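PDB 1LO8: 4-hydroxybenzoyl-CoA thioesterase from Pseudomonas sp. CBS3, which hydrolyses 4-hydroxybenzoyl-CoA to 4-hydroxybenzoate and CoA, the last step in converting 4-chlorobenzoate to 4-hydroxybenzoate. Local coordinates for residues A[86-91]-A[114-119]. Numbering follows the deposited sequence.
Sequences EWRRKS and DEIRVF. With 4CA (4-hydroxybenzyl coenzyme A), chain B.
Trp87 and Phe119 meet edge to edge, Trp87 CZ3 lying 4.5 Å from Phe119 CE2 and each atom near the plane of the other ring. The guanidinium of Arg88 is met obliquely by Ile116, NH1 to CD1 at 3.7 Å, while Arg117 has Glu115 OE1 and the hydroxybenzyl carbon C6B of the ligand at its edge, both in plane. The contact lies where strand 77-87 runs out and strand 107-123 passes, in the antiparallel sheet of the hot-dog fold. Strand 92-101 pairs with both, and Ser91 CA comes 3.3 Å from Arg117 O. Arg88 N donates to Ser91 O, closing the turn, whose amide at Lys90 N bonds ligand phosphate O9A at 2.5 Å, nearly straight (162°). Ser91 OG, set between its backbone N and carbonyl carbon (chi1 45°), donates to O9A at 3.0 Å. O9A of the 3'-phosphate thus accepts two hydrogen bonds from the turn, and Lys90 is an established substrate-binding residue. From strand 107-123, Ile116 CG2 comes within 3.4 Å of adenine N3A. NE and NH2 of Arg117 both hold Glu115 OE1 from one face of the carboxylate; Asp32 makes a further salt bridge to Arg117 NH2. A water lies 2.7 Å from Lys90 O, to which it can donate, and accepts from Phe119 N at 2.6 Å.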
# COMPACT_ATOMS: atom_id res chain seq x y z
N GLU A 86 26.49 12.14 0.14
CA GLU A 86 27.71 11.91 -0.61
C GLU A 86 27.42 11.58 -2.05
O GLU A 86 26.51 10.80 -2.34
CB GLU A 86 28.40 10.67 0.02
CG GLU A 86 29.53 10.04 -0.82
CD GLU A 86 30.01 8.80 -0.13
OE1 GLU A 86 30.69 7.96 -0.66
OE2 GLU A 86 29.58 8.73 1.10
N TRP A 87 28.18 12.18 -2.95
CA TRP A 87 28.01 11.91 -4.37
C TRP A 87 29.08 10.91 -4.70
O TRP A 87 30.20 10.96 -4.20
CB TRP A 87 28.09 13.15 -5.31
CG TRP A 87 27.03 14.15 -5.07
CD1 TRP A 87 27.14 15.22 -4.29
CD2 TRP A 87 25.71 14.20 -5.66
NE1 TRP A 87 25.97 15.93 -4.29
CE2 TRP A 87 25.08 15.32 -5.13
CE3 TRP A 87 25.01 13.40 -6.54
CZ2 TRP A 87 23.76 15.65 -5.45
CZ3 TRP A 87 23.70 13.72 -6.86
CH2 TRP A 87 23.07 14.84 -6.32
N ARG A 88 28.74 9.98 -5.54
CA ARG A 88 29.72 9.02 -5.91
C ARG A 88 29.75 9.04 -7.39
O ARG A 88 29.21 9.98 -7.97
CB ARG A 88 29.52 7.63 -5.32
CG ARG A 88 29.31 7.66 -3.80
CD ARG A 88 28.81 6.34 -3.23
NE ARG A 88 28.99 6.31 -1.80
CZ ARG A 88 28.85 5.24 -1.02
NH1 ARG A 88 28.51 4.04 -1.51
NH2 ARG A 88 29.05 5.39 0.29
N ARG A 89 30.29 8.02 -8.01
CA ARG A 89 30.34 8.05 -9.45
C ARG A 89 29.00 7.97 -10.14
O ARG A 89 28.61 8.89 -10.85
CB ARG A 89 31.28 6.98 -10.00
CG ARG A 89 31.29 6.89 -11.52
CD ARG A 89 32.64 6.40 -12.01
NE ARG A 89 33.02 7.03 -13.27
CZ ARG A 89 32.62 6.51 -14.42
NH1 ARG A 89 31.86 5.41 -14.46
NH2 ARG A 89 32.95 7.11 -15.54
N LYS A 90 28.34 6.83 -9.97
CA LYS A 90 27.04 6.58 -10.56
C LYS A 90 25.97 6.43 -9.49
O LYS A 90 24.85 6.04 -9.77
CB LYS A 90 27.06 5.32 -11.39
CG LYS A 90 27.99 5.39 -12.60
CD LYS A 90 27.88 4.10 -13.40
CE LYS A 90 28.47 4.17 -14.79
NZ LYS A 90 28.19 2.96 -15.58
N SER A 91 26.30 6.74 -8.25
CA SER A 91 25.35 6.59 -7.18
C SER A 91 25.42 7.77 -6.26
O SER A 91 26.25 8.67 -6.42
CB SER A 91 25.64 5.33 -6.40
OG SER A 91 27.02 5.23 -6.15
N ASP A 114 19.61 5.68 5.40
CA ASP A 114 20.51 6.13 4.35
C ASP A 114 20.20 5.29 3.16
O ASP A 114 20.30 4.07 3.22
CB ASP A 114 22.00 5.89 4.69
CG ASP A 114 22.56 6.88 5.65
OD1 ASP A 114 22.05 7.94 5.90
OD2 ASP A 114 23.65 6.47 6.21
N GLU A 115 19.80 5.97 2.10
CA GLU A 115 19.44 5.31 0.88
C GLU A 115 20.49 5.53 -0.16
O GLU A 115 20.85 6.68 -0.38
CB GLU A 115 18.11 5.80 0.27
CG GLU A 115 16.88 5.45 1.17
CD GLU A 115 15.62 5.92 0.53
OE1 GLU A 115 15.62 6.86 -0.23
OE2 GLU A 115 14.55 5.27 0.92
N ILE A 116 20.94 4.47 -0.80
CA ILE A 116 21.87 4.57 -1.90
C ILE A 116 21.05 4.37 -3.14
O ILE A 116 20.42 3.33 -3.31
CB ILE A 116 23.04 3.59 -1.80
CG1 ILE A 116 23.75 3.81 -0.50
CG2 ILE A 116 24.03 3.77 -2.95
CD1 ILE A 116 25.07 3.04 -0.50
N ARG A 117 21.02 5.40 -3.99
CA ARG A 117 20.24 5.38 -5.20
C ARG A 117 21.09 5.78 -6.39
O ARG A 117 22.21 6.23 -6.24
CB ARG A 117 19.04 6.36 -5.11
CG ARG A 117 18.00 6.10 -4.00
CD ARG A 117 17.06 7.26 -3.86
NE ARG A 117 16.00 7.02 -2.88
CZ ARG A 117 14.79 6.58 -3.22
NH1 ARG A 117 14.42 6.28 -4.47
NH2 ARG A 117 13.90 6.44 -2.26
N VAL A 118 20.54 5.60 -7.57
CA VAL A 118 21.24 6.01 -8.79
C VAL A 118 20.23 6.63 -9.76
O VAL A 118 19.01 6.35 -9.70
CB VAL A 118 21.84 4.81 -9.53
CG1 VAL A 118 22.71 3.93 -8.67
CG2 VAL A 118 20.70 3.94 -10.06
N PHE A 119 20.74 7.44 -10.70
CA PHE A 119 19.90 8.00 -11.76
C PHE A 119 19.86 6.89 -12.78
O PHE A 119 20.91 6.35 -13.04
CB PHE A 119 20.49 9.23 -12.38
CG PHE A 119 20.17 10.38 -11.49
CD1 PHE A 119 18.93 11.02 -11.56
CD2 PHE A 119 21.08 10.82 -10.53
CE1 PHE A 119 18.61 12.08 -10.72
CE2 PHE A 119 20.76 11.87 -9.67
CZ PHE A 119 19.53 12.51 -9.76
N1A 4CA B . 25.40 -0.59 -2.48
C2A 4CA B . 25.97 0.62 -2.78
N3A 4CA B . 26.09 1.21 -3.93
C4A 4CA B . 25.56 0.45 -4.90
C5A 4CA B . 24.98 -0.79 -4.77
C6A 4CA B . 24.87 -1.33 -3.47
N6A 4CA B . 24.32 -2.50 -3.16
N7A 4CA B . 24.57 -1.28 -6.01
C8A 4CA B . 24.92 -0.31 -6.88
N9A 4CA B . 25.57 0.71 -6.25
C1D 4CA B . 26.26 1.79 -6.90
C2D 4CA B . 27.25 1.05 -7.76
O2D 4CA B . 28.49 0.83 -7.09
C3D 4CA B . 27.55 2.05 -8.83
O3D 4CA B . 28.56 2.91 -8.35
P3D 4CA B . 29.63 3.90 -8.67
O7A 4CA B . 30.88 3.44 -7.97
O8A 4CA B . 29.79 3.96 -10.18
O9A 4CA B . 29.25 5.27 -8.17
C4D 4CA B . 26.21 2.69 -9.04
O4D 4CA B . 25.43 2.35 -7.84
C5D 4CA B . 25.62 2.11 -10.31
O5D 4CA B . 25.63 0.68 -10.17
P1A 4CA B . 26.27 -0.11 -11.36
O1A 4CA B . 26.47 -1.51 -10.89
O2A 4CA B . 27.57 0.56 -11.61
O3A 4CA B . 25.39 -0.04 -12.63
P2A 4CA B . 24.20 -1.00 -13.20
O4A 4CA B . 23.50 -0.23 -14.27
O5A 4CA B . 24.84 -2.19 -13.79
O6A 4CA B . 23.15 -1.50 -12.04
CBP 4CA B . 20.94 -0.89 -11.43
CCP 4CA B . 22.37 -0.41 -11.58
CDP 4CA B . 20.28 -1.20 -12.79
CEP 4CA B . 20.12 0.12 -10.61
CAP 4CA B . 20.92 -2.25 -10.72
OAP 4CA B . 21.44 -2.10 -9.38
C9P 4CA B . 19.47 -2.60 -10.32
O9P 4CA B . 18.57 -2.86 -11.14
N8P 4CA B . 19.14 -2.62 -8.92
C7P 4CA B . 17.70 -2.86 -8.74
C6P 4CA B . 16.99 -1.53 -8.57
C5P 4CA B . 15.56 -1.76 -8.02
O5P 4CA B . 14.74 -2.49 -8.55
N4P 4CA B . 15.25 -1.16 -6.75
C3P 4CA B . 13.88 -1.44 -6.33
C2P 4CA B . 12.89 -0.46 -6.98
S1P 4CA B . 13.15 1.31 -6.76
C1B 4CA B . 11.73 2.09 -7.42
C2B 4CA B . 11.92 3.49 -7.77
C3B 4CA B . 12.20 3.83 -9.11
C4B 4CA B . 12.39 5.18 -9.46
C5B 4CA B . 12.27 6.18 -8.48
O2B 4CA B . 12.29 7.51 -8.84
C6B 4CA B . 12.04 5.83 -7.12
C7B 4CA B . 11.80 4.48 -6.77
O HOH W 1 23.28 7.82 -11.10